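Long-range contacts in pseudoazurin (Blue copper protein) (Sinorhizobium meliloti, PDB 3TU6), which binds one copper ion per molecule and probably carries electrons in the periplasm as a small blue copper protein of the cupredoxin family: residues P73-M77 against P97-V103; Y4-L9 against A19-I25; M1-R5 against R26-T32. All blocks are in the same frame, centred on the assembly; numbering follows the deposited sequence. Where two conformers were deposited one is given.

Contact 1 (P73-M77 against P97-V103); sequences PGVYM and PANLEAV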
ATOM      1  N   PRO A  73      13.433  -6.681   0.663  1.00 33.61           N
ATOM      2  CA  PRO A  73      12.327  -7.429   0.067  1.00 32.67           C
ATOM      3  C   PRO A  73      11.241  -7.783   1.082  1.00 31.52           C
ATOM      4  O   PRO A  73      11.526  -7.926   2.272  1.00 30.60           O
ATOM      5  CB  PRO A  73      13.006  -8.696  -0.460  1.00 33.23           C
ATOM      6  CG  PRO A  73      14.172  -8.888   0.427  1.00 35.72           C
ATOM      7  CD  PRO A  73      14.639  -7.516   0.813  1.00 34.92           C
ATOM      8  N   GLY A  74      10.008  -7.920   0.599  1.00 29.65           N
ATOM      9  CA  GLY A  74       8.865  -8.249   1.448  1.00 28.90           C
ATOM     10  C   GLY A  74       7.616  -7.484   1.055  1.00 27.54           C
ATOM     11  O   GLY A  74       7.601  -6.771   0.049  1.00 27.13           O
ATOM     12  N   VAL A  75       6.567  -7.641   1.856  1.00 26.09           N
ATOM     13  CA  VAL A  75       5.306  -6.944   1.640  1.00 24.95           C
ATOM     14  C   VAL A  75       5.241  -5.696   2.515  1.00 24.45           C
ATOM     15  O   VAL A  75       5.494  -5.759   3.720  1.00 23.88           O
ATOM     16  CB  VAL A  75       4.100  -7.845   1.971  1.00 24.41           C
ATOM     17  CG1 VAL A  75       2.795  -7.121   1.665  1.00 17.01           C
ATOM     18  CG2 VAL A  75       4.186  -9.151   1.195  1.00 25.17           C
ATOM     19  N   TYR A  76       4.907  -4.568   1.892  1.00 21.27           N
ATOM     20  CA  TYR A  76       4.736  -3.299   2.586  1.00 20.52           C
ATOM     21  C   TYR A  76       3.252  -2.937   2.585  1.00 19.49           C
ATOM     22  O   TYR A  76       2.678  -2.687   1.525  1.00 17.31           O
ATOM     23  CB  TYR A  76       5.535  -2.198   1.884  1.00 20.99           C
ATOM     24  CG  TYR A  76       7.040  -2.356   1.962  1.00 20.52           C
ATOM     25  CD1 TYR A  76       7.699  -3.345   1.231  1.00 27.86           C
ATOM     26  CD2 TYR A  76       7.808  -1.502   2.748  1.00 19.22           C
ATOM     27  CE1 TYR A  76       9.081  -3.485   1.297  1.00 22.66           C
ATOM     28  CE2 TYR A  76       9.187  -1.637   2.819  1.00 21.45           C
ATOM     29  CZ  TYR A  76       9.818  -2.627   2.092  1.00 24.29           C
ATOM     30  OH  TYR A  76      11.185  -2.756   2.166  1.00 29.50           O
ATOM     31  N   MET A  77       2.635  -2.922   3.766  1.00 19.69           N
ATOM     32  CA  MET A  77       1.230  -2.538   3.908  1.00 20.04           C
ATOM     33  C   MET A  77       1.136  -1.084   4.359  1.00 20.26           C
ATOM     34  O   MET A  77       1.648  -0.724   5.420  1.00 21.13           O
ATOM     35  CB  MET A  77       0.521  -3.435   4.924  1.00 20.04           C
ATOM     36  CG  MET A  77       0.547  -4.921   4.581  1.00 20.00           C
ATOM     37  SD  MET A  77      -0.282  -5.342   3.036  1.00 22.39           S
ATOM     38  CE  MET A  77      -1.980  -4.906   3.416  1.00 13.33           C
ATOM     39  N   PRO A  97       7.407 -12.196  -1.263  1.00 45.51           N
ATOM     40  CA  PRO A  97       6.713 -11.831  -0.031  1.00 45.61           C
ATOM     41  C   PRO A  97       7.071 -12.770   1.126  1.00 46.10           C
ATOM     42  O   PRO A  97       6.325 -13.705   1.430  1.00 48.90           O
ATOM     43  CB  PRO A  97       5.237 -11.953  -0.420  1.00 45.84           C
ATOM     44  CG  PRO A  97       5.220 -13.030  -1.443  1.00 45.61           C
ATOM     45  CD  PRO A  97       6.516 -12.906  -2.201  1.00 45.50           C
ATOM     46  N   ALA A  98       8.214 -12.514   1.757  1.00 44.92           N
ATOM     47  CA  ALA A  98       8.707 -13.347   2.854  1.00 44.74           C
ATOM     48  C   ALA A  98       7.935 -13.114   4.156  1.00 43.88           C
ATOM     49  O   ALA A  98       7.707 -14.052   4.920  1.00 45.35           O
ATOM     50  CB  ALA A  98      10.193 -13.101   3.075  1.00 45.24           C
ATOM     51  N   ASN A  99       7.534 -11.866   4.397  1.00 40.14           N
ATOM     52  CA  ASN A  99       6.825 -11.490   5.626  1.00 39.21           C
ATOM     53  C   ASN A  99       5.300 -11.438   5.457  1.00 37.88           C
ATOM     54  O   ASN A  99       4.619 -10.674   6.144  1.00 35.28           O
ATOM     55  CB  ASN A  99       7.343 -10.137   6.137  1.00 38.40           C
ATOM     56  CG  ASN A  99       7.003  -8.985   5.202  1.00 33.19           C
ATOM     57  OD1 ASN A  99       6.919  -9.163   3.987  1.00 27.18           O
ATOM     58  ND2 ASN A  99       6.807  -7.800   5.765  1.00 35.28           N
ATOM     59  N   LEU A 100       4.769 -12.263   4.557  1.00 36.79           N
ATOM     60  CA  LEU A 100       3.338 -12.262   4.251  1.00 36.86           C
ATOM     61  C   LEU A 100       2.500 -12.713   5.448  1.00 37.61           C
ATOM     62  O   LEU A 100       1.421 -12.173   5.695  1.00 37.26           O
ATOM     63  CB  LEU A 100       3.058 -13.156   3.033  1.00 37.43           C
ATOM     64  CG  LEU A 100       1.649 -13.172   2.426  1.00 37.68           C
ATOM     65  CD1 LEU A 100       0.710 -14.069   3.223  1.00 44.62           C
ATOM     66  CD2 LEU A 100       1.074 -11.764   2.308  1.00 35.23           C
ATOM     67  N   GLU A 101       3.001 -13.703   6.183  1.00 37.76           N
ATOM     68  CA  GLU A 101       2.323 -14.206   7.377  1.00 39.18           C
ATOM     69  C   GLU A 101       2.256 -13.135   8.470  1.00 37.52           C
ATOM     70  O   GLU A 101       1.237 -12.996   9.148  1.00 37.05           O
ATOM     71  CB  GLU A 101       3.037 -15.455   7.908  1.00 41.52           C
ATOM     72  CG  GLU A 101       2.285 -16.193   9.015  1.00 49.16           C
ATOM     73  CD  GLU A 101       3.035 -17.409   9.541  1.00 60.11           C
ATOM     74  OE1 GLU A 101       4.111 -17.743   9.000  1.00 64.34           O
ATOM     75  OE2 GLU A 101       2.542 -18.035  10.504  1.00 64.41           O
ATOM     76  N   ALA A 102       3.343 -12.382   8.629  1.00 35.27           N
ATOM     77  CA  ALA A 102       3.423 -11.337   9.649  1.00 34.99           C
ATOM     78  C   ALA A 102       2.467 -10.178   9.364  1.00 32.55           C
ATOM     79  O   ALA A 102       1.792  -9.692  10.273  1.00 33.01           O
ATOM     80  CB  ALA A 102       4.852 -10.825   9.769  1.00 35.60           C
ATOM     81  N   VAL A 103       2.411  -9.744   8.106  1.00 30.80           N
ATOM     82  CA  VAL A 103       1.551  -8.617   7.716  1.00 29.97           C
ATOM     83  C   VAL A 103       0.056  -8.956   7.765  1.00 29.25           C
ATOM     84  O   VAL A 103      -0.776  -8.059   7.871  1.00 27.50           O
ATOM     85  CB  VAL A 103       1.906  -8.069   6.313  1.00 29.25           C
ATOM     86  CG1 VAL A 103       3.343  -7.558   6.292  1.00 32.44           C
ATOM     87  CG2 VAL A 103       1.684  -9.126   5.238  1.00 30.71           C
TER
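Asn99 lays its side-chain amide against the backbone of Val75 and pairs with both of that residue's polar groups. Val75 N donates to Asn99 OD1 over a short 2.6 Å in an almost straight bond (173°), and Asn99 ND2 returns a longer bond of 3.2 Å to Val75 O. In each bond the donor lies in the carbonyl plane, on a lone pair of the acceptor oxygen, and Val75 O also lies close to the amide plane of Asn99. One flat group thus satisfies an N-H and a C=O of the strand, as the backbone of a neighbouring strand would, and the two bonds together fix the rotation of the amide. Asn99 stands at the N-cap position of the helix that follows, yet its side chain makes no capping bond; its CG sits between its own N and C (chi1 67°), which swings the amide over to the strand. Its backbone O accepts from Val103 N and so closes the first helical turn.

Beside the amide, Gly74 CA comes within 3.3 Å of Asn99 OD1, where a CB would clash. The side chains next to the amide pack as apolar groups: Val75 CG2 presses tightly on Pro97 CB at 3.4 Å and reaches Leu100 CD2 at 4.2 Å, while Val75 CG1 faces Val103 CG2. Met77 crosses Val103 at about a right angle, CG to CB 3.8 Å.

Gly74 and Tyr76 bond through their backbones to Val94 and Ile92 of strand 89-94, and Met77 to Met47, just past strand 45-46. Met77, Leu100 and Val103 all touch Phe120 of helix 112-125, so strand, short helix and C-terminal helix meet around one ring.

Contact 2 (Y4-L9 against A19-I25); sequences YRVEML and AFEPAVI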
ATOM      1  N   TYR A   4       7.713   3.341 -10.171  1.00 23.86           N
ATOM      2  CA  TYR A   4       6.286   3.057 -10.318  1.00 23.49           C
ATOM      3  C   TYR A   4       5.413   4.164  -9.738  1.00 23.73           C
ATOM      4  O   TYR A   4       5.883   5.000  -8.961  1.00 22.54           O
ATOM      5  CB  TYR A   4       5.956   1.715  -9.665  1.00 22.13           C
ATOM      6  CG  TYR A   4       6.673   0.561 -10.326  1.00 22.23           C
ATOM      7  CD1 TYR A   4       6.336   0.161 -11.615  1.00 20.33           C
ATOM      8  CD2 TYR A   4       7.701  -0.120  -9.673  1.00 15.84           C
ATOM      9  CE1 TYR A   4       6.994  -0.888 -12.239  1.00 22.01           C
ATOM     10  CE2 TYR A   4       8.366  -1.176 -10.292  1.00 12.32           C
ATOM     11  CZ  TYR A   4       8.005  -1.553 -11.575  1.00 23.69           C
ATOM     12  OH  TYR A   4       8.649  -2.594 -12.200  1.00 28.55           O
ATOM     13  N   ARG A   5       4.142   4.159 -10.137  1.00 24.02           N
ATOM     14  CA  ARG A   5       3.171   5.170  -9.721  1.00 24.96           C
ATOM     15  C   ARG A   5       1.942   4.520  -9.097  1.00 22.18           C
ATOM     16  O   ARG A   5       1.408   3.551  -9.632  1.00 17.47           O
ATOM     17  CB  ARG A   5       2.722   6.000 -10.926  1.00 26.73           C
ATOM     18  CG  ARG A   5       3.808   6.851 -11.563  1.00 33.42           C
ATOM     19  CD  ARG A   5       4.241   7.983 -10.651  1.00 42.16           C
ATOM     20  NE  ARG A   5       4.906   9.061 -11.382  1.00 47.31           N
ATOM     21  CZ  ARG A   5       4.286   9.994 -12.106  1.00 52.27           C
ATOM     22  NH1 ARG A   5       2.960  10.000 -12.223  1.00 49.23           N
ATOM     23  NH2 ARG A   5       5.000  10.928 -12.726  1.00 60.02           N
ATOM     24  N   VAL A   6       1.501   5.064  -7.964  1.00 21.78           N
ATOM     25  CA  VAL A   6       0.238   4.676  -7.348  1.00 20.49           C
ATOM     26  C   VAL A   6      -0.613   5.924  -7.159  1.00 19.75           C
ATOM     27  O   VAL A   6      -0.235   6.829  -6.415  1.00 21.60           O
ATOM     28  CB  VAL A   6       0.449   4.003  -5.981  1.00 20.90           C
ATOM     29  CG1 VAL A   6      -0.894   3.705  -5.320  1.00 18.31           C
ATOM     30  CG2 VAL A   6       1.263   2.734  -6.138  1.00 14.44           C
ATOM     31  N   GLU A   7      -1.754   5.975  -7.839  1.00 19.82           N
ATOM     32  CA  GLU A   7      -2.649   7.124  -7.750  1.00 21.06           C
ATOM     33  C   GLU A   7      -3.543   7.021  -6.520  1.00 20.78           C
ATOM     34  O   GLU A   7      -4.063   5.948  -6.210  1.00 21.68           O
ATOM     35  CB  GLU A   7      -3.503   7.238  -9.012  1.00 21.63           C
ATOM     36  CG  GLU A   7      -2.693   7.519 -10.270  1.00 26.90           C
ATOM     37  CD  GLU A   7      -3.562   7.802 -11.481  1.00 30.16           C
ATOM     38  OE1 GLU A   7      -3.132   8.594 -12.344  1.00 37.42           O
ATOM     39  OE2 GLU A   7      -4.673   7.238 -11.570  1.00 36.95           O
ATOM     40  N   MET A   8      -3.706   8.142  -5.822  1.00 20.51           N
ATOM     41  CA  MET A   8      -4.603   8.229  -4.671  1.00 20.45           C
ATOM     42  C   MET A   8      -5.906   8.859  -5.158  1.00 20.83           C
ATOM     43  O   MET A   8      -5.925  10.028  -5.550  1.00 19.40           O
ATOM     44  CB  MET A   8      -3.959   9.062  -3.556  1.00 20.46           C
ATOM     45  CG  MET A   8      -2.529   8.636  -3.227  1.00 18.97           C
ATOM     46  SD  MET A   8      -1.820   9.421  -1.761  1.00 19.99           S
ATOM     47  CE  MET A   8      -1.584  11.100  -2.358  1.00  8.45           C
ATOM     48  N   LEU A   9      -6.984   8.075  -5.145  1.00 21.81           N
ATOM     49  CA  LEU A   9      -8.221   8.434  -5.845  1.00 22.22           C
ATOM     50  C   LEU A   9      -9.470   8.321  -4.976  1.00 22.28           C
ATOM     51  O   LEU A   9      -9.542   7.487  -4.066  1.00 18.38           O
ATOM     52  CB  LEU A   9      -8.400   7.529  -7.065  1.00 24.34           C
ATOM     53  CG  LEU A   9      -7.374   7.666  -8.189  1.00 18.48           C
ATOM     54  CD1 LEU A   9      -7.417   6.447  -9.098  1.00 29.07           C
ATOM     55  CD2 LEU A   9      -7.623   8.941  -8.977  1.00 33.93           C
ATOM     56  N   ALA A  19      -9.572   4.844  -2.797  1.00 21.29           N
ATOM     57  CA  ALA A  19      -8.746   3.720  -3.230  1.00 21.18           C
ATOM     58  C   ALA A  19      -7.390   4.135  -3.789  1.00 20.21           C
ATOM     59  O   ALA A  19      -7.270   5.163  -4.456  1.00 20.66           O
ATOM     60  CB  ALA A  19      -9.503   2.900  -4.268  1.00 20.79           C
ATOM     61  N   PHE A  20      -6.376   3.320  -3.507  1.00 19.19           N
ATOM     62  CA  PHE A  20      -5.090   3.419  -4.186  1.00 19.11           C
ATOM     63  C   PHE A  20      -5.152   2.572  -5.455  1.00 19.71           C
ATOM     64  O   PHE A  20      -5.596   1.421  -5.407  1.00 19.34           O
ATOM     65  CB  PHE A  20      -3.957   2.922  -3.289  1.00 17.44           C
ATOM     66  CG  PHE A  20      -3.724   3.769  -2.069  1.00 17.59           C
ATOM     67  CD1 PHE A  20      -3.053   4.982  -2.164  1.00 23.91           C
ATOM     68  CD2 PHE A  20      -4.157   3.343  -0.819  1.00 26.46           C
ATOM     69  CE1 PHE A  20      -2.828   5.761  -1.032  1.00 18.85           C
ATOM     70  CE2 PHE A  20      -3.935   4.117   0.314  1.00 21.41           C
ATOM     71  CZ  PHE A  20      -3.273   5.326   0.207  1.00 19.38           C
ATOM     72  N   GLU A  21      -4.718   3.147  -6.576  1.00 20.32           N
ATOM     73  CA  GLU A  21      -4.715   2.450  -7.863  0.50 20.86           C
ATOM     74  C   GLU A  21      -3.323   2.501  -8.492  1.00 20.20           C
ATOM     75  O   GLU A  21      -2.823   3.583  -8.811  1.00 20.55           O
ATOM     76  CB  GLU A  21      -5.742   3.070  -8.813  0.50 20.05           C
ATOM     77  CG  GLU A  21      -5.895   2.317 -10.130  0.50 26.30           C
ATOM     78  CD  GLU A  21      -7.044   2.834 -10.971  0.50 22.55           C
ATOM     79  OE1 GLU A  21      -7.977   3.438 -10.403  0.50 34.33           O
ATOM     80  OE2 GLU A  21      -7.014   2.631 -12.203  0.50 32.25           O
ATOM     81  N   PRO A  22      -2.680   1.328  -8.677  1.00 19.94           N
ATOM     82  CA  PRO A  22      -3.108  -0.035  -8.343  1.00 21.34           C
ATOM     83  C   PRO A  22      -3.030  -0.321  -6.843  1.00 21.59           C
ATOM     84  O   PRO A  22      -2.234   0.294  -6.134  1.00 23.36           O
ATOM     85  CB  PRO A  22      -2.115  -0.908  -9.111  1.00 21.71           C
ATOM     86  CG  PRO A  22      -0.904  -0.089  -9.201  1.00 21.99           C
ATOM     87  CD  PRO A  22      -1.366   1.326  -9.346  1.00 21.53           C
ATOM     88  N   ALA A  23      -3.862  -1.246  -6.374  1.00 22.42           N
ATOM     89  CA  ALA A  23      -3.872  -1.636  -4.966  1.00 22.17           C
ATOM     90  C   ALA A  23      -2.619  -2.428  -4.591  1.00 22.01           C
ATOM     91  O   ALA A  23      -2.175  -2.382  -3.442  1.00 20.03           O
ATOM     92  CB  ALA A  23      -5.120  -2.451  -4.655  1.00 24.39           C
ATOM     93  N   VAL A  24      -2.061  -3.154  -5.561  1.00 21.44           N
ATOM     94  CA  VAL A  24      -0.897  -4.009  -5.337  1.00 22.35           C
ATOM     95  C   VAL A  24       0.179  -3.754  -6.393  1.00 23.59           C
ATOM     96  O   VAL A  24       0.018  -4.140  -7.552  1.00 24.34           O
ATOM     97  CB  VAL A  24      -1.291  -5.503  -5.369  1.00 22.99           C
ATOM     98  CG1 VAL A  24      -0.071  -6.389  -5.150  1.00 19.50           C
ATOM     99  CG2 VAL A  24      -2.356  -5.791  -4.325  1.00 25.78           C
ATOM    100  N   ILE A  25       1.263  -3.095  -5.984  1.00 23.89           N
ATOM    101  CA  ILE A  25       2.440  -2.896  -6.833  1.00 22.04           C
ATOM    102  C   ILE A  25       3.393  -4.078  -6.664  1.00 23.12           C
ATOM    103  O   ILE A  25       3.683  -4.483  -5.539  1.00 20.87           O
ATOM    104  CB  ILE A  25       3.202  -1.600  -6.462  1.00 22.88           C
ATOM    105  CG1 ILE A  25       2.410  -0.360  -6.889  1.00 21.26           C
ATOM    106  CG2 ILE A  25       4.585  -1.576  -7.106  1.00 21.65           C
ATOM    107  CD1 ILE A  25       2.385  -0.127  -8.386  1.00 24.60           C
TER
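The β hairpin of strands 3-9 and 19-27 pairs Glu7 with Glu21 and Leu9 with Ala19 as antiparallel hydrogen-bonded pairs, on either side of the non-hydrogen-bonded pair Met8 and Phe20. Glu7 N gives a 2.8 Å bond to Glu21 O, and Ala19 N one of 2.9 Å to Leu9 O; the return bonds complete both rings. The ladder stops at Pro22, preceded by a cis peptide bond where the strand breaks, although Pro22 CD still lies 3.6 Å from Arg5 O.

Around this break side chains carry the contact. Val6 stretches its two branches to different partners: CG1 rests 3.8 Å from Phe20 CB, whereas CG2 is pushed tightly onto Ile25 CG1 at 3.4 Å. With CG1 anti to the backbone N (chi1 176°), CG2 falls on the Ile25 side. An alanine at Val6 would remove both branches and is likely to open a gap between the Phe20 and Ile25 side chains.

Met8 and Phe20 run side by side in the same direction, with Met8 CG 3.6 Å from Phe20 CE1 and the sulfur at the ring edge, a Met-aromatic contact. The Phe20 ring also meets Tyr78 edge-to-face and comes within about 6 Å of the copper ion at the nearest atoms, and Met8 approaches the copper ligand His42. An apolar layer next to the copper ligands is consistent with the cupredoxin β sandwich, its metal at one end.

Contact 3 (M1-R5 against R26-T32); sequences MEEYR and RAQPGDT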
ATOM      1  N   MET A   1      16.938   0.195 -11.858  1.00 28.95           N
ATOM      2  CA  MET A   1      15.843   0.731 -11.005  1.00 27.67           C
ATOM      3  C   MET A   1      14.626   1.063 -11.860  1.00 27.10           C
ATOM      4  O   MET A   1      14.744   1.753 -12.874  1.00 28.43           O
ATOM      5  CB  MET A   1      16.315   1.988 -10.268  1.00 29.80           C
ATOM      6  CG  MET A   1      15.270   2.612  -9.342  1.00 31.61           C
ATOM      7  SD  MET A   1      15.814   4.160  -8.588  1.00 38.34           S
ATOM      8  CE  MET A   1      15.869   5.240 -10.015  1.00 39.23           C
ATOM      9  N   GLU A   2      13.461   0.569 -11.443  1.00 24.27           N
ATOM     10  CA  GLU A   2      12.190   0.947 -12.054  1.00 24.09           C
ATOM     11  C   GLU A   2      11.432   1.876 -11.108  1.00 24.11           C
ATOM     12  O   GLU A   2      11.506   1.728  -9.885  1.00 22.32           O
ATOM     13  CB  GLU A   2      11.347  -0.292 -12.375  1.00 23.44           C
ATOM     14  CG  GLU A   2      12.050  -1.333 -13.248  1.00 25.67           C
ATOM     15  CD  GLU A   2      12.569  -0.769 -14.562  1.00 31.11           C
ATOM     16  OE1 GLU A   2      11.880   0.073 -15.174  1.00 26.45           O
ATOM     17  OE2 GLU A   2      13.672  -1.172 -14.988  1.00 34.96           O
ATOM     18  N   GLU A   3      10.717   2.838 -11.685  1.00 26.37           N
ATOM     19  CA  GLU A   3       9.967   3.830 -10.919  1.00 26.35           C
ATOM     20  C   GLU A   3       8.485   3.662 -11.209  1.00 26.21           C
ATOM     21  O   GLU A   3       8.052   3.816 -12.353  1.00 26.97           O
ATOM     22  CB  GLU A   3      10.424   5.243 -11.291  1.00 27.55           C
ATOM     23  CG  GLU A   3      11.926   5.465 -11.142  1.00 31.68           C
ATOM     24  CD  GLU A   3      12.339   6.913 -11.334  1.00 38.52           C
ATOM     25  OE1 GLU A   3      11.701   7.623 -12.141  1.00 50.64           O
ATOM     26  OE2 GLU A   3      13.311   7.342 -10.678  1.00 49.43           O
ATOM     27  N   TYR A   4       7.713   3.341 -10.171  1.00 23.86           N
ATOM     28  CA  TYR A   4       6.286   3.057 -10.318  1.00 23.49           C
ATOM     29  C   TYR A   4       5.413   4.164  -9.738  1.00 23.73           C
ATOM     30  O   TYR A   4       5.883   5.000  -8.961  1.00 22.54           O
ATOM     31  CB  TYR A   4       5.956   1.715  -9.665  1.00 22.13           C
ATOM     32  CG  TYR A   4       6.673   0.561 -10.326  1.00 22.23           C
ATOM     33  CD1 TYR A   4       6.336   0.161 -11.615  1.00 20.33           C
ATOM     34  CD2 TYR A   4       7.701  -0.120  -9.673  1.00 15.84           C
ATOM     35  CE1 TYR A   4       6.994  -0.888 -12.239  1.00 22.01           C
ATOM     36  CE2 TYR A   4       8.366  -1.176 -10.292  1.00 12.32           C
ATOM     37  CZ  TYR A   4       8.005  -1.553 -11.575  1.00 23.69           C
ATOM     38  OH  TYR A   4       8.649  -2.594 -12.200  1.00 28.55           O
ATOM     39  N   ARG A   5       4.142   4.159 -10.137  1.00 24.02           N
ATOM     40  CA  ARG A   5       3.171   5.170  -9.721  1.00 24.96           C
ATOM     41  C   ARG A   5       1.942   4.520  -9.097  1.00 22.18           C
ATOM     42  O   ARG A   5       1.408   3.551  -9.632  1.00 17.47           O
ATOM     43  CB  ARG A   5       2.722   6.000 -10.926  1.00 26.73           C
ATOM     44  CG  ARG A   5       3.808   6.851 -11.563  1.00 33.42           C
ATOM     45  CD  ARG A   5       4.241   7.983 -10.651  1.00 42.16           C
ATOM     46  NE  ARG A   5       4.906   9.061 -11.382  1.00 47.31           N
ATOM     47  CZ  ARG A   5       4.286   9.994 -12.106  1.00 52.27           C
ATOM     48  NH1 ARG A   5       2.960  10.000 -12.223  1.00 49.23           N
ATOM     49  NH2 ARG A   5       5.000  10.928 -12.726  1.00 60.02           N
ATOM     50  N   ARG A  26       3.869  -4.627  -7.782  1.00 22.26           N
ATOM     51  CA  ARG A  26       4.867  -5.696  -7.759  1.00 22.93           C
ATOM     52  C   ARG A  26       6.210  -5.147  -8.227  1.00 23.09           C
ATOM     53  O   ARG A  26       6.430  -4.952  -9.423  1.00 23.70           O
ATOM     54  CB  ARG A  26       4.427  -6.876  -8.634  1.00 21.55           C
ATOM     55  CG  ARG A  26       3.067  -7.469  -8.270  1.00 24.23           C
ATOM     56  CD  ARG A  26       2.994  -7.936  -6.818  1.00 18.71           C
ATOM     57  NE  ARG A  26       3.963  -8.991  -6.513  1.00 31.16           N
ATOM     58  CZ  ARG A  26       3.697 -10.299  -6.481  1.00 28.82           C
ATOM     59  NH1 ARG A  26       4.667 -11.157  -6.188  1.00 28.49           N
ATOM     60  NH2 ARG A  26       2.476 -10.765  -6.736  1.00 25.33           N
ATOM     61  N   ALA A  27       7.098  -4.896  -7.269  1.00 23.59           N
ATOM     62  CA  ALA A  27       8.397  -4.289  -7.540  1.00 23.52           C
ATOM     63  C   ALA A  27       9.535  -5.233  -7.174  1.00 23.79           C
ATOM     64  O   ALA A  27       9.314  -6.300  -6.599  1.00 22.94           O
ATOM     65  CB  ALA A  27       8.530  -2.989  -6.766  1.00 23.97           C
ATOM     66  N   GLN A  28      10.750  -4.826  -7.526  1.00 25.84           N
ATOM     67  CA  GLN A  28      11.964  -5.538  -7.143  1.00 26.63           C
ATOM     68  C   GLN A  28      12.755  -4.680  -6.159  1.00 24.41           C
ATOM     69  O   GLN A  28      12.563  -3.461  -6.114  1.00 23.68           O
ATOM     70  CB  GLN A  28      12.817  -5.840  -8.377  1.00 27.82           C
ATOM     71  CG  GLN A  28      12.140  -6.748  -9.395  1.00 29.10           C
ATOM     72  CD  GLN A  28      11.790  -8.111  -8.825  1.00 30.35           C
ATOM     73  OE1 GLN A  28      12.584  -8.721  -8.109  1.00 41.14           O
ATOM     74  NE2 GLN A  28      10.596  -8.596  -9.143  1.00 43.11           N
ATOM     75  N   PRO A  29      13.638  -5.310  -5.361  1.00 23.48           N
ATOM     76  CA  PRO A  29      14.491  -4.570  -4.430  1.00 23.04           C
ATOM     77  C   PRO A  29      15.252  -3.420  -5.099  1.00 22.80           C
ATOM     78  O   PRO A  29      15.933  -3.630  -6.103  1.00 21.99           O
ATOM     79  CB  PRO A  29      15.461  -5.641  -3.929  1.00 25.78           C
ATOM     80  CG  PRO A  29      14.685  -6.900  -4.001  1.00 25.46           C
ATOM     81  CD  PRO A  29      13.800  -6.768  -5.205  1.00 25.07           C
ATOM     82  N   GLY A  30      15.115  -2.217  -4.547  1.00 22.63           N
ATOM     83  CA  GLY A  30      15.795  -1.035  -5.076  1.00 23.73           C
ATOM     84  C   GLY A  30      14.916  -0.123  -5.916  1.00 23.05           C
ATOM     85  O   GLY A  30      15.316   0.999  -6.231  1.00 24.25           O
ATOM     86  N   ASP A  31      13.725  -0.598  -6.283  1.00 23.58           N
ATOM     87  CA  ASP A  31      12.766   0.206  -7.047  1.00 24.42           C
ATOM     88  C   ASP A  31      12.125   1.272  -6.160  1.00 25.73           C
ATOM     89  O   ASP A  31      12.209   1.203  -4.931  1.00 26.58           O
ATOM     90  CB  ASP A  31      11.668  -0.681  -7.649  1.00 23.91           C
ATOM     91  CG  ASP A  31      12.181  -1.614  -8.739  1.00 25.24           C
ATOM     92  OD1 ASP A  31      13.276  -1.370  -9.294  1.00 21.34           O
ATOM     93  OD2 ASP A  31      11.472  -2.595  -9.054  1.00 20.96           O
ATOM     94  N   THR A  32      11.488   2.255  -6.795  1.00 26.10           N
ATOM     95  CA  THR A  32      10.762   3.306  -6.082  1.00 26.82           C
ATOM     96  C   THR A  32       9.290   3.336  -6.485  1.00 26.31           C
ATOM     97  O   THR A  32       8.935   2.963  -7.605  1.00 25.96           O
ATOM     98  CB  THR A  32      11.363   4.703  -6.353  1.00 28.44           C
ATOM     99  OG1 THR A  32      11.243   5.024  -7.745  1.00 25.33           O
ATOM    100  CG2 THR A  32      12.828   4.751  -5.943  1.00 29.58           C
TER
HETATM  101  O   HOH W   1       8.598   5.850  -8.359  1.00 21.91           O
HETATM  102  O   HOH W   2      10.645  -3.885 -11.242  1.00 22.32           O
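Asp31 OD2 is gripped by the backbone N of Gln28 at 2.8 Å and by a water that donates to it over 2.7 Å; the same water is hydrogen-bonded to Tyr4 OH, which ties the carboxylate to the first strand. The turn behind it is a type II β turn from Gln28 to Asp31, closed by the bond from Asp31 N to Gln28 O, with Gly30 at a positive phi of 101°. From the turn the chain runs on into strand 32-36, which lies parallel to strand 3-9 with Glu3 and Thr32 as the paired residues.

The other carboxylate oxygen of Asp31 holds the start of the chain: Glu2 N donates to Asp31 OD1 over 2.9 Å in a nearly straight bond (174°), arriving from above the carboxylate plane, as Gln28 N does at OD2. A buried acid therefore has each oxygen held by a backbone N-H, which would be expected to favour its charged form. Tyr4 turns its CE2 edge to Asp31 OD2, which lies in the ring plane, and the ring and carboxylate planes are steeply inclined. Tyr4 CE2 also lies 4.0 Å from Ala27 CB.

Backbone bonds complete the parallel pairing: Thr32 N donates to Glu2 O at 3.1 Å, and Tyr4 N to Thr32 O at 2.9 Å. Further out, Met1 CG rests 3.5 Å from Gly30 O. Thr32 holds its methyl CG2 anti to the carbonyl carbon (chi1 63° for OG1), which sets OG1 alongside Glu3 CG and lets it hydrogen-bond at 2.8 Å to a second water, which donates to Tyr4 O.

From the N terminus, contacts 3 and 2 start from the same strand, 3-9, and share Tyr4 and Arg5. Contact 2 closes the shorter excursion, bringing 19-21 back antiparallel as a hairpin; contact 3 encloses it, since the chain goes on through strand 19-27 and the following turn before Thr32 returns beside Glu3, now in parallel. Strand 3-9 is thereby fixed between strands 19-27 and 32-36. Contact 1 comes later and in series: it closes the loop that contains strand 89-94 and the copper ligands Cys80, His83 and Met88. Its centre lies about 18 Å from that of contact 2, across the middle of the chain, where it joins the same sheet to the short helix 100-104.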